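Local structure of mialostatin (Ixodes ricinus, 6ZTK) at residues 32-43 against 70-81; 110-118 against 130-138. The protein inhibits cysteine proteases of the tick midgut and of the host, among them cathepsins L, B and C, and so restrains the digestion of blood proteins. One frame throughout, in Å; residues are numbered along the deposited sequence. Where two conformers were deposited one is given.

In the fold
Contacts 1 and 2 sit towards the two margins of one five-stranded antiparallel sheet, their centres about 17 Å apart. Contact 1 joins strand 34-36, one outer edge, to the hairpin of strands 60-74 and 78-92; contact 2 zips the hairpin of strands 113-122 and 127-136, the latter the other edge. Both are surface contacts with a few buried residues. They meet where strands 78-92 and 113-122 are neighbours, Y80 O lying 3.8 Å from I118 CG2, and both touch the Triton fragment. Their chemistry differs: 32-43 against 70-81 has three backbone bonds, one side-chain bond and the packing of W33 and F43, whereas 110-118 against 130-138 combines a long backbone ladder with a disulfide.

Contact 1 of 2, residues 32-43 against 70-81; sequences GWKTQDPTNPKF and VQTQIVAGVNYK. With TRT (fragment of triton X-100), chain C.
W33 reaches over the hairpin of 70-81. Its CB touches the amide of Q71, 3.5 Å from NE2. From CG onward one ring face lies under OE1 of Q73, which stands over the ring centre, with the amide plane 82° from the ring plane. W33 NE1 is 3.4 Å from Q73 OE1, but the angle is too poor for a hydrogen bond. K81 covers the opposite face: its CB is 3.7 Å from the centroid of the W33 six-membered ring and 13° off the normal, a CH-pi contact. W33 CE3 comes against the T72 backbone, 3.4 Å from T72 C. CZ3 approaches the carbonyl oxygen of N79, and at the tip CH2 lies near K81 CB while CZ2 packs 3.5 Å from C2 of the Triton fragment.

Beyond the indole the chain joins the sheet. K34 and T72 form an antiparallel hydrogen-bonded pair, and Q36 N donates to V70 O. With the Q36 chain bent at chi2 (-74°), Q36 NE2 donates a hydrogen bond to T72 OG1 at 3.0 Å, the hydroxyl oxygen lying in the plane of the Q36 amide. Water 1 links W33 O, T35 OG1 and Q71 NE2.

After the type I turn D37-N40, N40 OD1 caps the helix by accepting from K42 N, and F43 packs with one ring face on V70 CG1, 3.9 Å from the ring centroid. F43 and Y80 meet rim to rim. The contact thus ties strand 34-36 and the start of helix 41-52 to strands 60-74 and 78-92, while Y80 and K81 also touch strand 113-122 through T121, T116 and I118.

Contact 2 of 2, residues 110-118 against 130-138; sequences KVEAVCTSI and VLSYHCDAP. With TRT (fragment of triton X-100), chain C.
V130 CG1 opens the contact beside S117 OG, and V130 also touches Y49 of helix 41-52. L131 follows, its N bonded to I118 O at 2.8 Å. Its side chain meets I118 CG2 through CD1, and L131 CD1 also lies 3.6 Å from C12 of the Triton fragment. L131 and S132 both face I118, a classic beta bulge in which the bond from S132 N to I118 O is weak. S132 O takes two donors: S117 OG at 2.8 Å, in the carbonyl plane, and I118 N at 3.2 Å, from above that plane. Water 3 bridges S132 OG and T116 O.

Y133 pairs with S117 and, with CG anti to the backbone N (chi1 -173°), lays its ring obliquely against C115 SG, 4.8 Å from the ring centroid to SG; it also touches V51 of the helix. The pairing is that of the C-terminal beta hairpin of the cystatin fold, whose sheet packs against the helix. H134 and T116 exchange two backbone bonds, T116 N lying nearly on the line of the H134 C=O.

C135 is disulfide-bonded to C115 (chi3 101°) at a non-hydrogen-bonded pair, where the CA atoms are only 4.0 Å apart. D136 and V114 exchange the next two bonds; the one from V114 N is almost straight, at 174°. Last comes P138, whose CB lies 3.7 Å from V111 CG1 while its CD rests on E112 O.

Contact 1 of 2, residues 32-43 against 70-81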
loop_
_atom_site.group_PDB
_atom_site.type_symbol
_atom_site.label_atom_id
_atom_site.label_comp_id
_atom_site.label_asym_id
_atom_site.label_seq_id
_atom_site.Cartn_x
_atom_site.Cartn_y
_atom_site.Cartn_z
ATOM N N GLY A 32 -16.635 -3.885 13.262
ATOM C CA GLY A 32 -16.381 -2.417 13.206
ATOM C C GLY A 32 -16.043 -2.012 11.780
ATOM O O GLY A 32 -16.343 -0.857 11.423
ATOM N N TRP A 33 -15.492 -2.943 10.992
ATOM C CA TRP A 33 -14.935 -2.636 9.653
ATOM C C TRP A 33 -16.078 -2.459 8.668
ATOM O O TRP A 33 -16.921 -3.386 8.475
ATOM C CB TRP A 33 -13.915 -3.667 9.160
ATOM C CG TRP A 33 -12.568 -3.686 9.824
ATOM C CD1 TRP A 33 -12.072 -4.743 10.560
ATOM C CD2 TRP A 33 -11.511 -2.708 9.807
ATOM N NE1 TRP A 33 -10.828 -4.440 11.019
ATOM C CE2 TRP A 33 -10.419 -3.219 10.561
ATOM C CE3 TRP A 33 -11.344 -1.437 9.257
ATOM C CZ2 TRP A 33 -9.257 -2.507 10.796
ATOM C CZ3 TRP A 33 -10.182 -0.742 9.468
ATOM C CH2 TRP A 33 -9.135 -1.258 10.243
ATOM N N LYS A 34 -16.102 -1.331 8.004
ATOM C CA LYS A 34 -17.107 -1.005 6.996
ATOM C C LYS A 34 -16.445 -1.127 5.629
ATOM O O LYS A 34 -15.402 -0.511 5.393
ATOM C CB LYS A 34 -17.609 0.426 7.178
ATOM C CG LYS A 34 -18.574 0.881 6.106
ATOM C CD LYS A 34 -19.162 2.236 6.330
ATOM C CE LYS A 34 -20.167 2.614 5.265
ATOM N NZ LYS A 34 -20.681 3.982 5.455
ATOM N N THR A 35 -17.055 -1.853 4.702
ATOM C CA THR A 35 -16.531 -1.953 3.341
ATOM C C THR A 35 -16.704 -0.671 2.555
ATOM O O THR A 35 -17.783 -0.068 2.576
ATOM C CB THR A 35 -17.255 -3.107 2.622
ATOM O OG1 THR A 35 -16.925 -4.271 3.380
ATOM C CG2 THR A 35 -16.822 -3.215 1.178
ATOM N N GLN A 36 -15.701 -0.295 1.791
ATOM C CA GLN A 36 -15.708 0.905 0.972
ATOM C C GLN A 36 -15.399 0.494 -0.458
ATOM O O GLN A 36 -14.987 -0.660 -0.731
ATOM C CB GLN A 36 -14.692 1.934 1.465
ATOM C CG GLN A 36 -14.871 2.339 2.922
ATOM C CD GLN A 36 -16.044 3.259 3.192
ATOM O OE1 GLN A 36 -16.641 3.833 2.268
ATOM N NE2 GLN A 36 -16.364 3.451 4.446
ATOM N N ASP A 37 -15.580 1.439 -1.361
ATOM C CA ASP A 37 -15.370 1.254 -2.815
ATOM C C ASP A 37 -13.887 1.295 -3.148
ATOM O O ASP A 37 -13.253 2.345 -3.025
ATOM C CB ASP A 37 -16.052 2.383 -3.577
ATOM C CG ASP A 37 -16.037 2.220 -5.086
ATOM O OD1 ASP A 37 -15.249 1.397 -5.632
ATOM O OD2 ASP A 37 -16.841 2.939 -5.710
ATOM N N PRO A 38 -13.251 0.159 -3.533
ATOM C CA PRO A 38 -11.810 0.113 -3.776
ATOM C C PRO A 38 -11.372 0.801 -5.072
ATOM O O PRO A 38 -10.182 0.871 -5.315
ATOM C CB PRO A 38 -11.517 -1.396 -3.804
ATOM C CG PRO A 38 -12.804 -1.981 -4.409
ATOM C CD PRO A 38 -13.908 -1.138 -3.814
ATOM N N THR A 39 -12.296 1.350 -5.849
ATOM C CA THR A 39 -11.932 2.185 -7.019
ATOM C C THR A 39 -11.731 3.648 -6.629
ATOM O O THR A 39 -11.326 4.430 -7.535
ATOM C CB THR A 39 -12.978 2.056 -8.146
ATOM O OG1 THR A 39 -14.142 2.780 -7.761
ATOM C CG2 THR A 39 -13.292 0.617 -8.489
ATOM N N ASN A 40 -11.985 4.060 -5.377
ATOM C CA ASN A 40 -11.840 5.457 -4.923
ATOM C C ASN A 40 -10.364 5.795 -4.944
ATOM O O ASN A 40 -9.541 5.169 -4.255
ATOM C CB ASN A 40 -12.449 5.678 -3.550
ATOM C CG ASN A 40 -12.437 7.134 -3.131
ATOM O OD1 ASN A 40 -11.581 7.919 -3.525
ATOM N ND2 ASN A 40 -13.400 7.482 -2.294
ATOM N N PRO A 41 -9.906 6.774 -5.746
ATOM C CA PRO A 41 -8.493 7.084 -5.789
ATOM C C PRO A 41 -7.853 7.473 -4.444
ATOM O O PRO A 41 -6.630 7.275 -4.268
ATOM C CB PRO A 41 -8.401 8.273 -6.790
ATOM C CG PRO A 41 -9.613 8.136 -7.628
ATOM C CD PRO A 41 -10.696 7.580 -6.712
ATOM N N LYS A 42 -8.625 8.041 -3.496
ATOM C CA LYS A 42 -8.105 8.408 -2.160
ATOM C C LYS A 42 -7.561 7.095 -1.520
ATOM O O LYS A 42 -6.485 7.121 -0.828
ATOM C CB LYS A 42 -9.135 9.044 -1.244
ATOM N N PHE A 43 -8.271 5.989 -1.721
ATOM C CA PHE A 43 -7.848 4.723 -1.069
ATOM C C PHE A 43 -6.665 4.129 -1.811
ATOM O O PHE A 43 -5.733 3.580 -1.217
ATOM C CB PHE A 43 -8.989 3.721 -0.926
ATOM C CG PHE A 43 -10.234 4.236 -0.271
ATOM C CD1 PHE A 43 -10.204 5.066 0.844
ATOM C CD2 PHE A 43 -11.467 3.906 -0.810
ATOM C CE1 PHE A 43 -11.397 5.511 1.394
ATOM C CE2 PHE A 43 -12.654 4.334 -0.248
ATOM C CZ PHE A 43 -12.611 5.139 0.865
ATOM N N VAL A 70 -11.038 -2.418 0.532
ATOM C CA VAL A 70 -10.847 -1.320 1.515
ATOM C C VAL A 70 -11.909 -1.441 2.576
ATOM O O VAL A 70 -13.101 -1.503 2.215
ATOM C CB VAL A 70 -10.963 0.054 0.865
ATOM C CG1 VAL A 70 -10.814 1.168 1.910
ATOM C CG2 VAL A 70 -9.959 0.215 -0.198
ATOM N N GLN A 71 -11.506 -1.466 3.833
ATOM C CA GLN A 71 -12.469 -1.365 4.940
ATOM C C GLN A 71 -12.005 -0.235 5.861
ATOM O O GLN A 71 -10.788 0.038 5.929
ATOM C CB GLN A 71 -12.515 -2.656 5.743
ATOM C CG GLN A 71 -13.107 -3.838 4.933
ATOM C CD GLN A 71 -12.707 -5.105 5.643
ATOM O OE1 GLN A 71 -11.548 -5.521 5.628
ATOM N NE2 GLN A 71 -13.670 -5.711 6.292
ATOM N N THR A 72 -12.951 0.351 6.585
ATOM C CA THR A 72 -12.640 1.495 7.468
ATOM C C THR A 72 -13.244 1.306 8.843
ATOM O O THR A 72 -14.302 0.655 9.013
ATOM C CB THR A 72 -13.075 2.807 6.826
ATOM O OG1 THR A 72 -14.491 2.716 6.634
ATOM C CG2 THR A 72 -12.340 3.157 5.570
ATOM N N GLN A 73 -12.631 1.976 9.803
ATOM C CA GLN A 73 -13.186 2.033 11.175
ATOM C C GLN A 73 -12.684 3.299 11.835
ATOM O O GLN A 73 -11.516 3.651 11.628
ATOM C CB GLN A 73 -12.723 0.908 12.127
ATOM C CG GLN A 73 -13.550 -0.311 12.136
ATOM C CD GLN A 73 -13.098 -1.199 13.273
ATOM O OE1 GLN A 73 -12.454 -2.200 12.992
ATOM N NE2 GLN A 73 -13.284 -0.721 14.509
ATOM N N ILE A 74 -13.546 3.937 12.608
ATOM C CA ILE A 74 -13.191 5.155 13.378
ATOM C C ILE A 74 -12.871 4.739 14.802
ATOM O O ILE A 74 -13.785 4.360 15.543
ATOM C CB ILE A 74 -14.286 6.200 13.293
ATOM C CG1 ILE A 74 -14.532 6.628 11.848
ATOM C CG2 ILE A 74 -14.000 7.356 14.216
ATOM C CD1 ILE A 74 -15.849 7.395 11.677
ATOM N N VAL A 75 -11.610 4.831 15.151
ATOM C CA VAL A 75 -11.089 4.622 16.528
ATOM C C VAL A 75 -9.946 5.603 16.674
ATOM O O VAL A 75 -8.886 5.446 16.031
ATOM C CB VAL A 75 -10.584 3.203 16.773
ATOM C CG1 VAL A 75 -10.063 3.114 18.211
ATOM C CG2 VAL A 75 -11.616 2.140 16.540
ATOM N N ALA A 76 -10.202 6.579 17.541
ATOM C CA ALA A 76 -9.322 7.731 17.844
ATOM C C ALA A 76 -9.150 8.537 16.563
ATOM O O ALA A 76 -9.597 9.688 16.545
ATOM C CB ALA A 76 -8.016 7.280 18.442
ATOM N N GLY A 77 -8.586 7.910 15.540
ATOM C CA GLY A 77 -8.542 8.486 14.191
ATOM C C GLY A 77 -9.393 7.689 13.219
ATOM O O GLY A 77 -10.331 6.969 13.644
ATOM N N VAL A 78 -9.140 7.864 11.921
ATOM C CA VAL A 78 -9.788 7.093 10.872
ATOM C C VAL A 78 -8.828 6.065 10.325
ATOM O O VAL A 78 -7.727 6.417 9.935
ATOM C CB VAL A 78 -10.277 8.038 9.753
ATOM C CG1 VAL A 78 -11.100 7.242 8.774
ATOM C CG2 VAL A 78 -11.069 9.197 10.340
ATOM N N ASN A 79 -9.210 4.806 10.417
ATOM C CA ASN A 79 -8.329 3.669 10.124
ATOM C C ASN A 79 -8.789 2.984 8.840
ATOM O O ASN A 79 -10.009 2.795 8.639
ATOM C CB ASN A 79 -8.347 2.671 11.273
ATOM C CG ASN A 79 -7.921 3.337 12.559
ATOM O OD1 ASN A 79 -6.724 3.553 12.757
ATOM N ND2 ASN A 79 -8.870 3.737 13.381
ATOM N N TYR A 80 -7.818 2.592 8.035
ATOM C CA TYR A 80 -8.054 1.980 6.712
ATOM C C TYR A 80 -7.371 0.629 6.684
ATOM O O TYR A 80 -6.164 0.520 6.975
ATOM C CB TYR A 80 -7.493 2.863 5.593
ATOM C CG TYR A 80 -8.133 4.198 5.501
ATOM C CD1 TYR A 80 -7.650 5.240 6.288
ATOM C CD2 TYR A 80 -9.236 4.470 4.720
ATOM C CE1 TYR A 80 -8.240 6.483 6.267
ATOM C CE2 TYR A 80 -9.849 5.705 4.704
ATOM C CZ TYR A 80 -9.324 6.736 5.452
ATOM O OH TYR A 80 -9.994 7.931 5.453
ATOM N N LYS A 81 -8.103 -0.425 6.370
ATOM C CA LYS A 81 -7.540 -1.768 6.181
ATOM C C LYS A 81 -7.587 -2.046 4.677
ATOM O O LYS A 81 -8.699 -2.108 4.108
ATOM C CB LYS A 81 -8.301 -2.833 6.979
ATOM C CG LYS A 81 -7.742 -4.219 6.789
ATOM C CD LYS A 81 -8.467 -5.222 7.705
ATOM C CE LYS A 81 -7.955 -6.620 7.441
ATOM N NZ LYS A 81 -8.749 -7.635 8.187
HETATM O O24 TRT C . 3.363 3.275 19.898
HETATM C C23 TRT C . 2.838 4.409 19.274
HETATM C C22 TRT C . 3.021 4.227 17.787
HETATM O O21 TRT C . 1.772 4.363 17.112
HETATM C C20 TRT C . 1.030 3.155 16.983
HETATM C C19 TRT C . -0.355 3.353 17.561
HETATM O O18 TRT C . -0.997 4.444 16.914
HETATM C C17 TRT C . -2.101 4.983 17.649
HETATM C C16 TRT C . -3.423 4.329 17.267
HETATM O O15 TRT C . -3.190 2.973 16.861
HETATM C C12 TRT C . -4.245 2.085 16.844
HETATM C C13 TRT C . -5.517 2.428 16.418
HETATM C C14 TRT C . -6.532 1.479 16.416
HETATM C C11 TRT C . -3.987 0.785 17.226
HETATM C C10 TRT C . -4.998 -0.155 17.188
HETATM C C9 TRT C . -6.296 0.161 16.817
HETATM C C6 TRT C . -7.424 -0.880 16.912
HETATM C C8 TRT C . -8.002 -0.539 18.286
HETATM C C7 TRT C . -6.958 -2.342 16.989
HETATM C C5 TRT C . -8.615 -0.639 15.947
HETATM C C1 TRT C . -8.580 -1.009 14.449
HETATM C C2 TRT C . -8.799 -2.510 14.303
HETATM C C4 TRT C . -7.253 -0.636 13.818
HETATM C C3 TRT C . -9.693 -0.255 13.715
HETATM O O HOH W 1 -16.504 -4.884 6.031
HETATM O O HOH W 2 -13.692 -3.043 -0.603
#

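Contact 2 of 2, residues 110-118 against 130-138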
loop_
_atom_site.group_PDB
_atom_site.type_symbol
_atom_site.label_atom_id
_atom_site.label_comp_id
_atom_site.label_asym_id
_atom_site.label_seq_id
_atom_site.Cartn_x
_atom_site.Cartn_y
_atom_site.Cartn_z
ATOM N N LYS A 110 3.384 -8.658 -13.291
ATOM C CA LYS A 110 3.131 -9.961 -12.643
ATOM C C LYS A 110 2.840 -9.682 -11.158
ATOM O O LYS A 110 3.647 -8.988 -10.512
ATOM C CB LYS A 110 4.365 -10.873 -12.742
ATOM N N VAL A 111 1.776 -10.243 -10.617
ATOM C CA VAL A 111 1.525 -10.230 -9.156
ATOM C C VAL A 111 2.631 -11.002 -8.461
ATOM O O VAL A 111 2.799 -12.228 -8.701
ATOM C CB VAL A 111 0.121 -10.759 -8.821
ATOM C CG1 VAL A 111 -0.057 -10.860 -7.307
ATOM C CG2 VAL A 111 -0.957 -9.920 -9.464
ATOM N N GLU A 112 3.335 -10.381 -7.510
ATOM C CA GLU A 112 4.367 -11.067 -6.719
ATOM C C GLU A 112 3.982 -11.221 -5.261
ATOM O O GLU A 112 4.555 -12.087 -4.574
ATOM C CB GLU A 112 5.716 -10.385 -6.893
ATOM C CG GLU A 112 6.144 -10.441 -8.367
ATOM C CD GLU A 112 7.382 -9.684 -8.761
ATOM O OE1 GLU A 112 7.842 -8.839 -7.969
ATOM O OE2 GLU A 112 7.776 -9.879 -9.958
ATOM N N ALA A 113 3.009 -10.461 -4.793
ATOM C CA ALA A 113 2.573 -10.548 -3.387
ATOM C C ALA A 113 1.162 -10.004 -3.290
ATOM O O ALA A 113 0.766 -9.149 -4.104
ATOM C CB ALA A 113 3.481 -9.778 -2.488
ATOM N N VAL A 114 0.432 -10.506 -2.310
ATOM C CA VAL A 114 -0.867 -9.938 -1.902
ATOM C C VAL A 114 -0.706 -9.489 -0.457
ATOM O O VAL A 114 -0.289 -10.287 0.386
ATOM C CB VAL A 114 -2.051 -10.897 -2.083
ATOM C CG1 VAL A 114 -1.834 -12.234 -1.493
ATOM C CG2 VAL A 114 -3.349 -10.263 -1.654
ATOM N N CYS A 115 -0.964 -8.212 -0.232
ATOM C CA CYS A 115 -0.634 -7.589 1.054
ATOM C C CYS A 115 -1.880 -6.985 1.704
ATOM O O CYS A 115 -2.803 -6.490 1.042
ATOM C CB CYS A 115 0.336 -6.479 0.781
ATOM S SG CYS A 115 1.882 -7.045 0.026
ATOM N N THR A 116 -1.891 -7.027 3.008
ATOM C CA THR A 116 -2.871 -6.339 3.841
ATOM C C THR A 116 -2.118 -5.335 4.688
ATOM O O THR A 116 -1.143 -5.736 5.380
ATOM C CB THR A 116 -3.670 -7.337 4.687
ATOM O OG1 THR A 116 -4.358 -8.213 3.764
ATOM C CG2 THR A 116 -4.692 -6.650 5.549
ATOM N N SER A 117 -2.592 -4.101 4.736
ATOM C CA SER A 117 -1.954 -3.039 5.548
ATOM C C SER A 117 -3.030 -2.229 6.230
ATOM O O SER A 117 -4.026 -1.912 5.597
ATOM C CB SER A 117 -1.091 -2.168 4.676
ATOM O OG SER A 117 -0.444 -1.153 5.432
ATOM N N ILE A 118 -2.829 -1.956 7.536
ATOM C CA ILE A 118 -3.713 -1.031 8.262
ATOM C C ILE A 118 -2.997 0.308 8.430
ATOM O O ILE A 118 -1.873 0.300 8.914
ATOM C CB ILE A 118 -4.138 -1.617 9.599
ATOM C CG1 ILE A 118 -4.958 -2.882 9.366
ATOM C CG2 ILE A 118 -4.914 -0.581 10.356
ATOM C CD1 ILE A 118 -5.225 -3.670 10.635
ATOM N N VAL A 130 1.502 3.821 9.091
ATOM C CA VAL A 130 1.256 2.382 8.850
ATOM C C VAL A 130 1.355 1.625 10.164
ATOM O O VAL A 130 2.429 1.639 10.785
ATOM C CB VAL A 130 2.235 1.812 7.821
ATOM C CG1 VAL A 130 2.049 0.305 7.687
ATOM C CG2 VAL A 130 2.063 2.487 6.476
ATOM N N LEU A 131 0.284 0.966 10.568
ATOM C CA LEU A 131 0.328 0.136 11.805
ATOM C C LEU A 131 0.764 -1.295 11.521
ATOM O O LEU A 131 1.358 -1.938 12.383
ATOM C CB LEU A 131 -1.053 0.111 12.437
ATOM C CG LEU A 131 -1.637 1.442 12.886
ATOM C CD1 LEU A 131 -2.995 1.208 13.547
ATOM C CD2 LEU A 131 -0.670 2.122 13.828
ATOM N N SER A 132 0.438 -1.820 10.346
ATOM C CA SER A 132 0.754 -3.205 10.002
ATOM C C SER A 132 0.936 -3.304 8.484
ATOM O O SER A 132 0.303 -2.520 7.758
ATOM C CB SER A 132 -0.328 -4.156 10.493
ATOM O OG SER A 132 -1.513 -3.941 9.830
ATOM N N TYR A 133 1.741 -4.278 8.071
ATOM C CA TYR A 133 1.919 -4.570 6.609
ATOM C C TYR A 133 2.376 -6.001 6.526
ATOM O O TYR A 133 3.483 -6.325 7.034
ATOM C CB TYR A 133 2.911 -3.576 6.003
ATOM C CG TYR A 133 3.044 -3.670 4.499
ATOM C CD1 TYR A 133 3.740 -4.706 3.891
ATOM C CD2 TYR A 133 2.546 -2.655 3.718
ATOM C CE1 TYR A 133 3.882 -4.742 2.508
ATOM C CE2 TYR A 133 2.701 -2.661 2.323
ATOM C CZ TYR A 133 3.347 -3.725 1.744
ATOM O OH TYR A 133 3.498 -3.721 0.364
ATOM N N HIS A 134 1.561 -6.866 5.945
ATOM C CA HIS A 134 1.925 -8.275 5.815
ATOM C C HIS A 134 1.466 -8.817 4.470
ATOM O O HIS A 134 0.373 -8.477 4.072
ATOM C CB HIS A 134 1.311 -9.097 6.946
ATOM C CG HIS A 134 1.691 -10.533 6.880
ATOM N ND1 HIS A 134 0.846 -11.496 6.322
ATOM C CD2 HIS A 134 2.833 -11.166 7.225
ATOM C CE1 HIS A 134 1.460 -12.672 6.381
ATOM N NE2 HIS A 134 2.662 -12.493 6.898
ATOM N N CYS A 135 2.281 -9.693 3.900
ATOM C CA CYS A 135 1.973 -10.235 2.567
ATOM C C CYS A 135 2.124 -11.733 2.546
ATOM O O CYS A 135 2.876 -12.322 3.323
ATOM C CB CYS A 135 2.851 -9.650 1.474
ATOM S SG CYS A 135 3.025 -7.849 1.578
ATOM N N ASP A 136 1.436 -12.306 1.572
ATOM C CA ASP A 136 1.594 -13.708 1.143
ATOM C C ASP A 136 1.904 -13.739 -0.342
ATOM O O ASP A 136 1.478 -12.856 -1.075
ATOM C CB ASP A 136 0.307 -14.484 1.404
ATOM C CG ASP A 136 -0.057 -14.612 2.882
ATOM O OD1 ASP A 136 0.849 -14.947 3.670
ATOM O OD2 ASP A 136 -1.190 -14.309 3.209
ATOM N N ALA A 137 2.559 -14.792 -0.799
ATOM C CA ALA A 137 2.660 -15.011 -2.240
ATOM C C ALA A 137 1.265 -15.310 -2.818
ATOM O O ALA A 137 0.463 -15.951 -2.166
ATOM C CB ALA A 137 3.635 -16.164 -2.484
ATOM N N PRO A 138 0.922 -14.902 -4.087
ATOM C CA PRO A 138 -0.335 -15.168 -4.886
ATOM C C PRO A 138 -0.417 -16.718 -4.942
ATOM O O PRO A 138 0.597 -17.350 -5.162
ATOM C CB PRO A 138 -0.159 -14.413 -6.192
ATOM C CG PRO A 138 1.303 -14.434 -6.343
ATOM C CD PRO A 138 1.858 -14.200 -4.963
HETATM O O24 TRT C . 3.363 3.275 19.898
HETATM C C23 TRT C . 2.838 4.409 19.274
HETATM C C22 TRT C . 3.021 4.227 17.787
HETATM O O21 TRT C . 1.772 4.363 17.112
HETATM C C20 TRT C . 1.030 3.155 16.983
HETATM C C19 TRT C . -0.355 3.353 17.561
HETATM O O18 TRT C . -0.997 4.444 16.914
HETATM C C17 TRT C . -2.101 4.983 17.649
HETATM C C16 TRT C . -3.423 4.329 17.267
HETATM O O15 TRT C . -3.190 2.973 16.861
HETATM C C12 TRT C . -4.245 2.085 16.844
HETATM C C13 TRT C . -5.517 2.428 16.418
HETATM C C14 TRT C . -6.532 1.479 16.416
HETATM C C11 TRT C . -3.987 0.785 17.226
HETATM C C10 TRT C . -4.998 -0.155 17.188
HETATM C C9 TRT C . -6.296 0.161 16.817
HETATM C C6 TRT C . -7.424 -0.880 16.912
HETATM C C8 TRT C . -8.002 -0.539 18.286
HETATM C C7 TRT C . -6.958 -2.342 16.989
HETATM C C5 TRT C . -8.615 -0.639 15.947
HETATM C C1 TRT C . -8.580 -1.009 14.449
HETATM C C2 TRT C . -8.799 -2.510 14.303
HETATM C C4 TRT C . -7.253 -0.636 13.818
HETATM C C3 TRT C . -9.693 -0.255 13.715
HETATM O O HOH W 3 -1.737 -5.876 8.092
#